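Local coordinates for uricase (Bacillus fastidiosus, PDB 4R8X), which probably catalyses the oxidation of urate, the first step in its degradation to (S)-allantoin, at residues I248-I251 and G252-I255; Q93-C96 and E97-A101; F301-H304 and Q305-A309; Y182-D185 and E186-L190. All coordinates share one frame; numbering follows the deposited sequence. Where two conformers were deposited one is given.

Interaction 1 (I248-I251 and G252-I255); sequences IYHI and GLTI
Gly252 N donates to Ile248 O, four residues back, over 2.9 Å, and Leu253 N repeats this bond with Tyr249 O. The side chain of Leu253 also leans back over one face of the Tyr249 ring. Its CD1 makes a CH-pi contact 3.9 Å from the ring centroid, 26° off the normal and displaced toward CE2, while CD2 lies 4.0 Å from the phenol OH of Tyr249. The same CD1 sits over a face of the His250 imidazole. Tyr249 OH itself is hydrogen-bonded to Glu311 OE2 of helix 305-312. Both segments belong to helix 244-258, one of the helices packed on the antiparallel sheet of the tunnelling fold, and every residue here is buried. At Thr254, OG1 stays beside its own backbone N (chi1 -53°), and both atoms donate to His250 O, OG1 at 2.8 Å and N at 3.1 Å, from opposite faces of the carbonyl plane. Two bonds therefore grip one backbone oxygen and fix the hydroxyl inside the core. Ile255 runs side by side with Ile251, its CD1 3.7 Å from Ile251 CG2, and these two aliphatic chains pack against helix 225-238 and strand 262-271.

Interaction 2 (Q93-C96 and E97-A101); sequences QYVC and EAFLA
Gln93 carries its CG anti to the backbone N (chi1 -175°), whereas Glu97 holds CG anti to its carbonyl carbon; with both chains extended beyond CG, their ends converge one helical turn apart. Gln93 NE2 donates to Glu97 OE2 over 2.9 Å in an almost straight bond, 178° at the hydrogen. The acceptor lies in the amide plane of Gln93, but the two flat groups stand 80° to each other, and the amide nitrogen therefore meets OE2 from above the carboxylate plane. Behind the polar ends, Gln93 CG rests 3.6 Å from the same OE2, and Glu97 CG lies 3.4 Å from Gln93 O, which also accepts the backbone bond from Glu97 N. This i to i+4 pairing ties the amide and carboxylate across a single turn.

Val95 and Phe99 form the second i to i+4 pair, lying side by side and pointing the same way. Val95 CG1 touches the ring at CE2, 3.5 Å away, and Phe99 N bonds to Val95 O at 2.9 Å. Beyond the segment, Phe99 stacks on Phe75 and Val95 packs on Ile76 and His79, all of helix 69-82. Gln93, Cys96 and Leu100 face strand 143-153, with Cys96 also on Leu111 of strand 108-125, so that helix 88-102 packs both against helix 69-82 and against these two strands of the sheet.

Interaction 3 (F301-H304 and Q305-A309); sequences FSVH and QEDLA
The junction where strand 296-304 passes directly into helix 305-312 is held by one half of a capping box: His304 occupies the N-cap position, and the side chain of Asp307, three residues on, turns back to its amide. His304 N donates to Asp307 OD2 over 2.9 Å, reaching it on the anti side and 26° out of the carboxylate plane. Asp307 chi1 of -66° sets the carboxylate beside its own backbone N, which puts OD2 close to the strand: 3.5 Å from Val303 CA and 3.7 Å from Val303 CG1. The same OD2 lies in the plane of the His304 ring, at its edge, 3.9 Å from CD2.

The His304 ring does not complete the box; its NE2 is instead hydrogen-bonded to Ser302 OG at 2.8 Å. The helix start is met by the backbone, Asp307 N donating to His304 O over 2.8 Å from above the carbonyl plane, with a weak bond from Leu308 N to the same oxygen. Strand 296-304 pairs with strand 262-271 at the end of the sheet in this subunit. An alanine in place of Asp307 would probably leave the His304 amide without its mate and the guanidinium groups of Arg310 and of Arg3 of the second subunit without the carboxylate they share. Ser302 OG also accepts from Thr4 N of that subunit, and Phe301 carries the sheet on across the interface.

Interaction 4 (Y182-D185 and E186-L190); sequences YIID and EYTTL
Asp185 OD1 lies at the edge of the Tyr187 ring, near its plane and 3.8 Å from CD2; a contact of Glu186 CG over one face of the same ring is doubtful, because Glu186 is modelled in two conformers. The Asp185 carboxylate accepts from the Tyr187 amide: Tyr187 N donates to Asp185 OD1 over 2.9 Å, on the anti side and 34° out of the carboxylate plane, an Asx turn. Asp185 CG stands between its backbone N and carbonyl carbon (chi1 58°), which swings OD1 over the start of the turn.

The Asx turn is superposed on a type I beta turn from Asp185 to Thr188, in which Thr188 N bonds to Asp185 O at 3.0 Å. Asp185 N in turn donates to Thr188 OG1 over 3.1 Å. Ile184 CG2 lies 3.8 Å from Thr188 OG1. A water joins Thr188 OG1 to Ile183 O, and a second water donates to both Asp185 O and Thr188 O. A leucine at Asp185 would probably leave the Tyr187 amide and Tyr103 OH of the second subunit, now bonded to OD2, without their acceptor. The turn lies in the long connection between strands 156-173 and 198-208 and rests on the second subunit: Tyr187 packs on His79 of its helix 69-82, and Glu186 forms a salt bridge with Lys102 at the end of its helix 88-102.

Overall arrangement
From the N terminus the order is interaction 2, 4, 1 and 3; all are local, strictly in series, and none nests within or crosses another. Interaction 2 lies in helix 88-102, on the opposite side of the chain's centre from interactions 1 and 4, their centres about 34 and 54 Å away. Residues 182-190 follow in the connection to strand 198-208, closing only a tight turn that reaches the second subunit. Helix 244-258 and the strand-to-helix junction at 301-309 then meet, with centres about 8 Å apart: Tyr249 CD1 lies 3.9 Å from Phe301 CE2 of the last strand, and Leu253 O lies 3.7 Å from Leu308 CD1 of the last helix. Interactions 1, 3 and 4 all touch the second subunit.

Interaction 1 (I248-I251 and G252-I255)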
ATOM      1  N   ILE D 248      12.765   8.971 -24.017  1.00 13.64           N
ATOM      2  CA  ILE D 248      11.343   9.201 -24.189  1.00 13.93           C
ATOM      3  C   ILE D 248      11.065  10.074 -25.404  1.00 13.67           C
ATOM      4  O   ILE D 248      10.011   9.949 -26.029  1.00 14.17           O
ATOM      5  CB  ILE D 248      10.650   9.730 -22.909  1.00 14.13           C
ATOM      6  CG1 ILE D 248      11.250  11.054 -22.443  1.00 14.70           C
ATOM      7  CG2 ILE D 248      10.740   8.684 -21.802  1.00 15.03           C
ATOM      8  CD1 ILE D 248      10.482  11.662 -21.280  1.00 14.86           C
ATOM      9  N   TYR D 249      12.019  10.928 -25.767  1.00 13.46           N
ATOM     10  CA  TYR D 249      11.874  11.682 -27.003  1.00 13.83           C
ATOM     11  C   TYR D 249      11.738  10.712 -28.179  1.00 13.69           C
ATOM     12  O   TYR D 249      10.833  10.840 -29.013  1.00 13.15           O
ATOM     13  CB  TYR D 249      13.073  12.611 -27.219  1.00 14.43           C
ATOM     14  CG  TYR D 249      12.992  13.465 -28.470  1.00 15.02           C
ATOM     15  CD1 TYR D 249      11.926  14.330 -28.681  1.00 15.77           C
ATOM     16  CD2 TYR D 249      13.995  13.414 -29.438  1.00 15.64           C
ATOM     17  CE1 TYR D 249      11.860  15.119 -29.820  1.00 17.29           C
ATOM     18  CE2 TYR D 249      13.933  14.200 -30.575  1.00 16.81           C
ATOM     19  CZ  TYR D 249      12.862  15.047 -30.760  1.00 17.24           C
ATOM     20  OH  TYR D 249      12.788  15.833 -31.888  1.00 17.74           O
ATOM     21  N   HIS D 250      12.624   9.723 -28.226  1.00 13.63           N
ATOM     22  CA  HIS D 250      12.604   8.736 -29.296  1.00 13.24           C
ATOM     23  C   HIS D 250      11.427   7.769 -29.247  1.00 13.44           C
ATOM     24  O   HIS D 250      10.910   7.372 -30.281  1.00 13.98           O
ATOM     25  CB  HIS D 250      13.940   8.005 -29.358  1.00 14.05           C
ATOM     26  CG  HIS D 250      15.021   8.827 -29.979  1.00 15.39           C
ATOM     27  ND1 HIS D 250      15.385   8.688 -31.299  1.00 16.54           N
ATOM     28  CD2 HIS D 250      15.764   9.846 -29.486  1.00 16.11           C
ATOM     29  CE1 HIS D 250      16.338   9.558 -31.583  1.00 16.92           C
ATOM     30  NE2 HIS D 250      16.575  10.284 -30.506  1.00 16.45           N
ATOM     31  N   ILE D 251      10.989   7.398 -28.051  1.00 13.38           N
ATOM     32  CA  ILE D 251       9.775   6.616 -27.946  1.00 13.84           C
ATOM     33  C   ILE D 251       8.607   7.421 -28.519  1.00 14.13           C
ATOM     34  O   ILE D 251       7.800   6.901 -29.299  1.00 14.38           O
ATOM     35  CB  ILE D 251       9.489   6.204 -26.493  1.00 13.36           C
ATOM     36  CG1 ILE D 251      10.557   5.213 -26.000  1.00 13.73           C
ATOM     37  CG2 ILE D 251       8.092   5.603 -26.398  1.00 14.27           C
ATOM     38  CD1 ILE D 251      10.486   4.901 -24.496  1.00 15.31           C
ATOM     39  N   GLY D 252       8.534   8.695 -28.143  1.00 13.49           N
ATOM     40  CA  GLY D 252       7.473   9.559 -28.627  1.00 13.57           C
ATOM     41  C   GLY D 252       7.482   9.721 -30.137  1.00 13.73           C
ATOM     42  O   GLY D 252       6.432   9.631 -30.769  1.00 13.88           O
ATOM     43  N   LEU D 253       8.658   9.967 -30.705  1.00 13.87           N
ATOM     44  CA  LEU D 253       8.788  10.091 -32.160  1.00 14.13           C
ATOM     45  C   LEU D 253       8.283   8.839 -32.863  1.00 14.50           C
ATOM     46  O   LEU D 253       7.607   8.921 -33.889  1.00 14.30           O
ATOM     47  CB  LEU D 253      10.252  10.336 -32.559  1.00 14.44           C
ATOM     48  CG  LEU D 253      10.895  11.664 -32.157  1.00 15.24           C
ATOM     49  CD1 LEU D 253      12.386  11.633 -32.487  1.00 16.25           C
ATOM     50  CD2 LEU D 253      10.214  12.854 -32.829  1.00 15.63           C
ATOM     51  N   THR D 254       8.647   7.679 -32.326  1.00 12.94           N
ATOM     52  CA  THR D 254       8.289   6.403 -32.941  1.00 13.08           C
ATOM     53  C   THR D 254       6.781   6.184 -32.911  1.00 13.58           C
ATOM     54  O   THR D 254       6.198   5.734 -33.896  1.00 14.52           O
ATOM     55  CB  THR D 254       9.022   5.217 -32.272  1.00 13.41           C
ATOM     56  OG1 THR D 254      10.431   5.482 -32.255  1.00 13.61           O
ATOM     57  CG2 THR D 254       8.782   3.940 -33.054  1.00 13.70           C
ATOM     58  N   ILE D 255       6.151   6.509 -31.785  1.00 13.49           N
ATOM     59  CA  ILE D 255       4.698   6.375 -31.677  1.00 12.83           C
ATOM     60  C   ILE D 255       4.000   7.291 -32.693  1.00 13.64           C
ATOM     61  O   ILE D 255       3.099   6.867 -33.415  1.00 14.26           O
ATOM     62  CB  ILE D 255       4.197   6.681 -30.238  1.00 13.06           C
ATOM     63  CG1 ILE D 255       4.746   5.668 -29.221  1.00 13.47           C
ATOM     64  CG2 ILE D 255       2.684   6.704 -30.204  1.00 12.95           C
ATOM     65  CD1 ILE D 255       4.666   6.144 -27.784  1.00 13.59           C
TER

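Interaction 2 (Q93-C96 and E97-A101)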
ATOM      1  N   GLN D  93     -17.205   7.854 -23.369  1.00 12.61           N
ATOM      2  CA  GLN D  93     -17.977   8.882 -24.061  1.00 12.90           C
ATOM      3  C   GLN D  93     -19.463   8.526 -24.114  1.00 13.94           C
ATOM      4  O   GLN D  93     -20.312   9.390 -23.922  1.00 14.50           O
ATOM      5  CB  GLN D  93     -17.453   9.145 -25.469  1.00 14.42           C
ATOM      6  CG  GLN D  93     -18.176  10.302 -26.126  1.00 15.62           C
ATOM      7  CD  GLN D  93     -17.534  10.734 -27.414  1.00 15.94           C
ATOM      8  OE1 GLN D  93     -16.378  10.419 -27.684  1.00 15.44           O
ATOM      9  NE2 GLN D  93     -18.283  11.464 -28.224  1.00 16.42           N
ATOM     10  N   TYR D  94     -19.752   7.250 -24.363  1.00 13.69           N
ATOM     11  CA  TYR D  94     -21.109   6.718 -24.357  1.00 13.17           C
ATOM     12  C   TYR D  94     -21.821   7.046 -23.045  1.00 13.35           C
ATOM     13  O   TYR D  94     -22.956   7.534 -23.037  1.00 14.34           O
ATOM     14  CB  TYR D  94     -21.040   5.206 -24.604  1.00 14.10           C
ATOM     15  CG  TYR D  94     -22.315   4.402 -24.439  1.00 14.54           C
ATOM     16  CD1 TYR D  94     -23.397   4.567 -25.301  1.00 15.23           C
ATOM     17  CD2 TYR D  94     -22.400   3.406 -23.467  1.00 16.12           C
ATOM     18  CE1 TYR D  94     -24.537   3.792 -25.161  1.00 15.43           C
ATOM     19  CE2 TYR D  94     -23.532   2.637 -23.324  1.00 17.47           C
ATOM     20  CZ  TYR D  94     -24.597   2.829 -24.168  1.00 17.40           C
ATOM     21  OH  TYR D  94     -25.721   2.052 -24.024  1.00 18.44           O
ATOM     22  N   VAL D  95     -21.151   6.793 -21.927  1.00 12.79           N
ATOM     23  CA  VAL D  95     -21.722   7.063 -20.605  1.00 12.93           C
ATOM     24  C   VAL D  95     -21.919   8.553 -20.321  1.00 12.14           C
ATOM     25  O   VAL D  95     -22.969   8.947 -19.817  1.00 13.34           O
ATOM     26  CB  VAL D  95     -20.885   6.397 -19.491  1.00 13.95           C
ATOM     27  CG1 VAL D  95     -21.352   6.842 -18.102  1.00 14.75           C
ATOM     28  CG2 VAL D  95     -20.954   4.875 -19.612  1.00 15.27           C
ATOM     29  N   CYS D  96     -20.913   9.368 -20.641  1.00 12.72           N
ATOM     30  CA  CYS D  96     -21.020  10.820 -20.496  1.00 12.91           C
ATOM     31  C   CYS D  96     -22.238  11.357 -21.229  1.00 12.75           C
ATOM     32  O   CYS D  96     -23.021  12.132 -20.677  1.00 13.19           O
ATOM     33  CB  CYS D  96     -19.781  11.504 -21.078  1.00 14.67           C
ATOM     34  SG  CYS D  96     -18.258  11.354 -20.120  1.00 15.00           S
ATOM     35  N   GLU D  97     -22.369  10.959 -22.488  1.00 12.79           N
ATOM     36  CA  GLU D  97     -23.472  11.461 -23.305  1.00 13.20           C
ATOM     37  C   GLU D  97     -24.802  10.985 -22.749  1.00 14.57           C
ATOM     38  O   GLU D  97     -25.782  11.733 -22.736  1.00 14.76           O
ATOM     39  CB  GLU D  97     -23.272  11.039 -24.756  1.00 14.45           C
ATOM     40  CG  GLU D  97     -22.144  11.831 -25.392  1.00 15.20           C
ATOM     41  CD  GLU D  97     -21.681  11.316 -26.740  1.00 17.08           C
ATOM     42  OE1 GLU D  97     -21.982  10.158 -27.105  1.00 19.06           O
ATOM     43  OE2 GLU D  97     -20.997  12.091 -27.439  1.00 17.04           O
ATOM     44  N   ALA D  98     -24.831   9.748 -22.262  1.00 14.63           N
ATOM     45  CA  ALA D  98     -26.051   9.188 -21.693  1.00 14.42           C
ATOM     46  C   ALA D  98     -26.489   9.955 -20.442  1.00 14.29           C
ATOM     47  O   ALA D  98     -27.677  10.251 -20.277  1.00 13.99           O
ATOM     48  CB  ALA D  98     -25.853   7.711 -21.377  1.00 14.23           C
ATOM     49  N   PHE D  99     -25.539  10.273 -19.561  1.00 14.16           N
ATOM     50  CA  PHE D  99     -25.856  11.083 -18.386  1.00 14.21           C
ATOM     51  C   PHE D  99     -26.472  12.422 -18.811  1.00 15.17           C
ATOM     52  O   PHE D  99     -27.483  12.856 -18.253  1.00 15.55           O
ATOM     53  CB  PHE D  99     -24.598  11.354 -17.544  1.00 13.13           C
ATOM     54  CG  PHE D  99     -24.315  10.331 -16.469  1.00 13.47           C
ATOM     55  CD1 PHE D  99     -25.182  10.152 -15.409  1.00 13.77           C
ATOM     56  CD2 PHE D  99     -23.134   9.607 -16.489  1.00 12.26           C
ATOM     57  CE1 PHE D  99     -24.898   9.239 -14.403  1.00 13.66           C
ATOM     58  CE2 PHE D  99     -22.833   8.697 -15.488  1.00 12.13           C
ATOM     59  CZ  PHE D  99     -23.724   8.505 -14.446  1.00 13.79           C
ATOM     60  N   LEU D 100     -25.863  13.077 -19.800  1.00 15.09           N
ATOM     61  CA  LEU D 100     -26.353  14.378 -20.255  1.00 14.71           C
ATOM     62  C   LEU D 100     -27.740  14.280 -20.876  1.00 16.05           C
ATOM     63  O   LEU D 100     -28.548  15.203 -20.738  1.00 16.19           O
ATOM     64  CB  LEU D 100     -25.363  15.020 -21.220  1.00 14.42           C
ATOM     65  CG  LEU D 100     -24.074  15.520 -20.564  1.00 15.53           C
ATOM     66  CD1 LEU D 100     -23.064  15.939 -21.610  1.00 16.05           C
ATOM     67  CD2 LEU D 100     -24.368  16.664 -19.593  1.00 16.21           C
ATOM     68  N   ALA D 101     -28.024  13.166 -21.544  1.00 15.40           N
ATOM     69  CA  ALA D 101     -29.336  12.985 -22.159  1.00 16.90           C
ATOM     70  C   ALA D 101     -30.389  12.787 -21.085  1.00 16.39           C
ATOM     71  O   ALA D 101     -31.529  13.239 -21.228  1.00 18.55           O
ATOM     72  CB  ALA D 101     -29.320  11.803 -23.111  1.00 18.22           C
TER

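Interaction 3 (F301-H304 and Q305-A309)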
ATOM      1  N   PHE D 301       7.154  15.243 -20.220  1.00 13.97           N
ATOM      2  CA  PHE D 301       7.508  15.709 -21.557  1.00 14.62           C
ATOM      3  C   PHE D 301       6.453  15.333 -22.582  1.00 14.79           C
ATOM      4  O   PHE D 301       5.855  14.263 -22.500  1.00 15.45           O
ATOM      5  CB  PHE D 301       8.859  15.100 -21.961  1.00 15.41           C
ATOM      6  CG  PHE D 301       9.501  15.760 -23.149  1.00 16.83           C
ATOM      7  CD1 PHE D 301      10.029  17.034 -23.052  1.00 16.33           C
ATOM      8  CD2 PHE D 301       9.593  15.096 -24.362  1.00 18.85           C
ATOM      9  CE1 PHE D 301      10.628  17.643 -24.144  1.00 17.18           C
ATOM     10  CE2 PHE D 301      10.194  15.694 -25.452  1.00 19.50           C
ATOM     11  CZ  PHE D 301      10.715  16.972 -25.344  1.00 18.41           C
ATOM     12  N   SER D 302       6.218  16.214 -23.545  1.00 15.45           N
ATOM     13  CA  SER D 302       5.352  15.882 -24.669  1.00 15.70           C
ATOM     14  C   SER D 302       6.087  16.026 -26.000  1.00 16.58           C
ATOM     15  O   SER D 302       6.896  16.939 -26.184  1.00 16.88           O
ATOM     16  CB  SER D 302       4.071  16.722 -24.659  1.00 16.60           C
ATOM     17  OG  SER D 302       4.350  18.103 -24.796  1.00 16.94           O
ATOM     18  N   VAL D 303       5.793  15.099 -26.908  1.00 16.53           N
ATOM     19  CA  VAL D 303       6.365  15.046 -28.245  1.00 17.35           C
ATOM     20  C   VAL D 303       5.210  15.224 -29.238  1.00 16.45           C
ATOM     21  O   VAL D 303       4.120  14.682 -29.033  1.00 16.13           O
ATOM     22  CB  VAL D 303       7.081  13.704 -28.484  1.00 18.54           C
ATOM     23  CG1 VAL D 303       7.886  13.736 -29.772  1.00 19.00           C
ATOM     24  CG2 VAL D 303       7.997  13.381 -27.313  1.00 18.78           C
ATOM     25  N   HIS D 304       5.439  16.002 -30.293  1.00 16.84           N
ATOM     26  CA  HIS D 304       4.364  16.412 -31.191  1.00 16.68           C
ATOM     27  C   HIS D 304       4.738  16.089 -32.629  1.00 16.58           C
ATOM     28  O   HIS D 304       5.914  15.902 -32.926  1.00 17.14           O
ATOM     29  CB  HIS D 304       4.105  17.908 -31.003  1.00 18.11           C
ATOM     30  CG  HIS D 304       3.805  18.276 -29.582  1.00 20.02           C
ATOM     31  ND1 HIS D 304       2.530  18.552 -29.142  1.00 21.12           N
ATOM     32  CD2 HIS D 304       4.609  18.372 -28.495  1.00 20.35           C
ATOM     33  CE1 HIS D 304       2.562  18.821 -27.848  1.00 21.17           C
ATOM     34  NE2 HIS D 304       3.812  18.717 -27.431  1.00 20.04           N
ATOM     35  N   GLN D 305       3.754  16.002 -33.518  1.00 17.55           N
ATOM     36  CA  GLN D 305       4.045  15.683 -34.917  1.00 18.22           C
ATOM     37  C   GLN D 305       5.083  16.622 -35.545  1.00 18.36           C
ATOM     38  O   GLN D 305       5.885  16.201 -36.372  1.00 18.19           O
ATOM     39  CB  GLN D 305       2.769  15.662 -35.765  1.00 18.50           C
ATOM     40  CG  GLN D 305       1.848  14.471 -35.488  1.00 18.58           C
ATOM     41  CD  GLN D 305       2.430  13.133 -35.929  1.00 18.11           C
ATOM     42  OE1 GLN D 305       3.513  13.069 -36.501  1.00 18.21           O
ATOM     43  NE2 GLN D 305       1.702  12.054 -35.660  1.00 17.55           N
ATOM     44  N   GLU D 306       5.091  17.877 -35.110  1.00 18.42           N
ATOM     45  CA  GLU D 306       6.071  18.844 -35.598  1.00 18.51           C
ATOM     46  C   GLU D 306       7.501  18.426 -35.245  1.00 17.65           C
ATOM     47  O   GLU D 306       8.436  18.717 -35.993  1.00 17.98           O
ATOM     48  CB  GLU D 306       5.763  20.248 -35.065  1.00 20.98           C
ATOM     49  CG  GLU D 306       4.486  20.874 -35.627  1.00 24.66           C
ATOM     50  CD  GLU D 306       3.200  20.341 -35.002  1.00 27.09           C
ATOM     51  OE1 GLU D 306       3.261  19.592 -34.000  1.00 26.45           O
ATOM     52  OE2 GLU D 306       2.115  20.682 -35.523  1.00 29.07           O
ATOM     53  N   ASP D 307       7.669  17.737 -34.116  1.00 16.91           N
ATOM     54  CA  ASP D 307       8.981  17.210 -33.739  1.00 16.99           C
ATOM     55  C   ASP D 307       9.431  16.147 -34.724  1.00 16.74           C
ATOM     56  O   ASP D 307      10.576  16.142 -35.171  1.00 17.47           O
ATOM     57  CB  ASP D 307       8.962  16.631 -32.322  1.00 17.85           C
ATOM     58  CG  ASP D 307       8.729  17.688 -31.263  1.00 19.32           C
ATOM     59  OD1 ASP D 307       9.356  18.766 -31.349  1.00 19.36           O
ATOM     60  OD2 ASP D 307       7.917  17.441 -30.348  1.00 19.62           O
ATOM     61  N   LEU D 308       8.524  15.238 -35.061  1.00 15.68           N
ATOM     62  CA  LEU D 308       8.844  14.167 -35.995  1.00 16.41           C
ATOM     63  C   LEU D 308       9.197  14.743 -37.365  1.00 16.61           C
ATOM     64  O   LEU D 308      10.160  14.314 -38.001  1.00 16.59           O
ATOM     65  CB  LEU D 308       7.670  13.201 -36.109  1.00 16.30           C
ATOM     66  CG  LEU D 308       7.904  12.007 -37.032  1.00 16.21           C
ATOM     67  CD1 LEU D 308       9.008  11.100 -36.486  1.00 17.52           C
ATOM     68  CD2 LEU D 308       6.614  11.241 -37.223  1.00 15.98           C
ATOM     69  N   ALA D 309       8.428  15.734 -37.803  1.00 17.33           N
ATOM     70  CA  ALA D 309       8.710  16.383 -39.075  1.00 17.51           C
ATOM     71  C   ALA D 309      10.094  17.036 -39.073  1.00 18.21           C
ATOM     72  O   ALA D 309      10.827  16.964 -40.065  1.00 18.34           O
ATOM     73  CB  ALA D 309       7.628  17.399 -39.408  1.00 17.56           C
TER

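Interaction 4 (Y182-D185 and E186-L190)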
ATOM      1  N   TYR D 182      26.666  16.354 -17.141  1.00 23.19           N
ATOM      2  CA  TYR D 182      25.862  17.225 -16.282  1.00 22.74           C
ATOM      3  C   TYR D 182      26.624  18.432 -15.770  0.88 21.83           C
ATOM      4  O   TYR D 182      27.854  18.462 -15.771  1.00 22.46           O
ATOM      5  CB  TYR D 182      25.381  16.462 -15.049  1.00 24.76           C
ATOM      6  CG  TYR D 182      24.586  15.227 -15.338  1.00 26.89           C
ATOM      7  CD1 TYR D 182      23.231  15.307 -15.616  0.79 27.47           C
ATOM      8  CD2 TYR D 182      25.180  13.972 -15.301  0.54 27.64           C
ATOM      9  CE1 TYR D 182      22.488  14.173 -15.870  1.00 28.70           C
ATOM     10  CE2 TYR D 182      24.448  12.834 -15.549  0.63 28.27           C
ATOM     11  CZ  TYR D 182      23.102  12.941 -15.834  0.61 29.16           C
ATOM     12  OH  TYR D 182      22.366  11.815 -16.082  1.00 30.43           O
ATOM     13  N   ILE D 183      25.871  19.413 -15.288  1.00 19.90           N
ATOM     14  CA  ILE D 183      26.442  20.523 -14.548  1.00 19.53           C
ATOM     15  C   ILE D 183      27.105  19.971 -13.294  1.00 19.09           C
ATOM     16  O   ILE D 183      26.540  19.128 -12.595  1.00 19.98           O
ATOM     17  CB  ILE D 183      25.358  21.543 -14.174  1.00 19.89           C
ATOM     18  CG1 ILE D 183      24.947  22.344 -15.409  1.00 19.49           C
ATOM     19  CG2 ILE D 183      25.831  22.469 -13.062  1.00 19.53           C
ATOM     20  CD1 ILE D 183      23.654  23.095 -15.242  1.00 19.74           C
ATOM     21  N   ILE D 184      28.322  20.429 -13.024  1.00 19.58           N
ATOM     22  CA  ILE D 184      29.061  19.988 -11.855  1.00 21.01           C
ATOM     23  C   ILE D 184      29.394  21.212 -11.027  1.00 20.92           C
ATOM     24  O   ILE D 184      30.044  22.134 -11.510  1.00 22.77           O
ATOM     25  CB  ILE D 184      30.346  19.257 -12.267  1.00 22.15           C
ATOM     26  CG1 ILE D 184      30.001  18.047 -13.144  1.00 23.15           C
ATOM     27  CG2 ILE D 184      31.158  18.853 -11.037  1.00 21.85           C
ATOM     28  CD1 ILE D 184      31.197  17.219 -13.564  1.00 24.60           C
ATOM     29  N   ASP D 185      28.912  21.244  -9.792  1.00 20.77           N
ATOM     30  CA  ASP D 185      29.182  22.368  -8.911  1.00 19.82           C
ATOM     31  C   ASP D 185      29.227  21.910  -7.467  1.00 19.72           C
ATOM     32  O   ASP D 185      29.405  20.725  -7.200  1.00 18.56           O
ATOM     33  CB  ASP D 185      28.205  23.532  -9.128  1.00 20.26           C
ATOM     34  CG  ASP D 185      26.754  23.141  -8.939  1.00 19.77           C
ATOM     35  OD1 ASP D 185      26.471  22.183  -8.195  1.00 19.87           O
ATOM     36  OD2 ASP D 185      25.888  23.817  -9.531  1.00 19.06           O
ATOM     37  N   GLU D 186      29.047  22.842  -6.540  1.00 20.50           N
ATOM     38  CA  GLU D 186      29.176  22.520  -5.126  0.64 20.73           C
ATOM     39  C   GLU D 186      28.092  21.555  -4.653  1.00 20.31           C
ATOM     40  O   GLU D 186      28.226  20.940  -3.600  1.00 20.01           O
ATOM     41  CB  GLU D 186      29.181  23.791  -4.268  0.64 21.72           C
ATOM     42  CG  GLU D 186      27.897  24.599  -4.321  0.64 22.28           C
ATOM     43  CD  GLU D 186      27.934  25.712  -5.357  0.64 22.77           C
ATOM     44  OE1 GLU D 186      28.658  25.584  -6.367  0.64 22.19           O
ATOM     45  OE2 GLU D 186      27.230  26.723  -5.157  0.64 23.78           O
ATOM     46  N   TYR D 187      27.033  21.407  -5.443  1.00 18.95           N
ATOM     47  CA  TYR D 187      25.940  20.512  -5.064  1.00 18.21           C
ATOM     48  C   TYR D 187      26.094  19.100  -5.611  1.00 18.51           C
ATOM     49  O   TYR D 187      25.281  18.229  -5.323  1.00 18.67           O
ATOM     50  CB  TYR D 187      24.581  21.113  -5.439  1.00 18.01           C
ATOM     51  CG  TYR D 187      24.337  22.394  -4.694  1.00 17.55           C
ATOM     52  CD1 TYR D 187      23.959  22.377  -3.355  1.00 18.06           C
ATOM     53  CD2 TYR D 187      24.522  23.624  -5.310  1.00 17.45           C
ATOM     54  CE1 TYR D 187      23.761  23.545  -2.656  1.00 16.85           C
ATOM     55  CE2 TYR D 187      24.316  24.804  -4.621  1.00 17.34           C
ATOM     56  CZ  TYR D 187      23.945  24.758  -3.292  1.00 17.98           C
ATOM     57  OH  TYR D 187      23.739  25.931  -2.603  1.00 20.09           O
ATOM     58  N   THR D 188      27.154  18.877  -6.377  1.00 18.80           N
ATOM     59  CA  THR D 188      27.466  17.552  -6.906  1.00 19.94           C
ATOM     60  C   THR D 188      27.974  16.610  -5.815  1.00 20.63           C
ATOM     61  O   THR D 188      28.839  16.978  -5.015  1.00 22.19           O
ATOM     62  CB  THR D 188      28.516  17.659  -8.019  1.00 20.33           C
ATOM     63  OG1 THR D 188      27.963  18.420  -9.098  1.00 21.25           O
ATOM     64  CG2 THR D 188      28.936  16.281  -8.522  1.00 19.36           C
ATOM     65  N   THR D 189      27.436  15.395  -5.784  1.00 20.56           N
ATOM     66  CA  THR D 189      27.885  14.400  -4.820  1.00 21.01           C
ATOM     67  C   THR D 189      29.327  14.031  -5.123  0.70 21.38           C
ATOM     68  O   THR D 189      29.655  13.679  -6.253  0.73 20.49           O
ATOM     69  CB  THR D 189      27.009  13.132  -4.853  0.75 20.98           C
ATOM     70  OG1 THR D 189      25.697  13.452  -4.383  0.68 20.68           O
ATOM     71  CG2 THR D 189      27.603  12.040  -3.964  0.92 21.19           C
ATOM     72  N   LEU D 190      30.184  14.137  -4.111  0.52 22.71           N
ATOM     73  CA  LEU D 190      31.603  13.839  -4.267  0.69 24.20           C
ATOM     74  C   LEU D 190      31.879  12.343  -4.137  0.68 24.87           C
ATOM     75  O   LEU D 190      32.438  11.883  -3.140  0.65 25.22           O
ATOM     76  CB  LEU D 190      32.434  14.635  -3.256  1.00 25.75           C
ATOM     77  CG  LEU D 190      32.417  16.151  -3.462  0.70 25.70           C
ATOM     78  CD1 LEU D 190      32.969  16.866  -2.240  0.65 25.48           C
ATOM     79  CD2 LEU D 190      33.212  16.526  -4.705  1.00 26.00           C
TER
HETATM   80  O   HOH W   1      26.446  16.979 -10.695  1.00 22.46           O
HETATM   81  O   HOH W   2      30.628  19.144  -5.410  1.00 23.25           O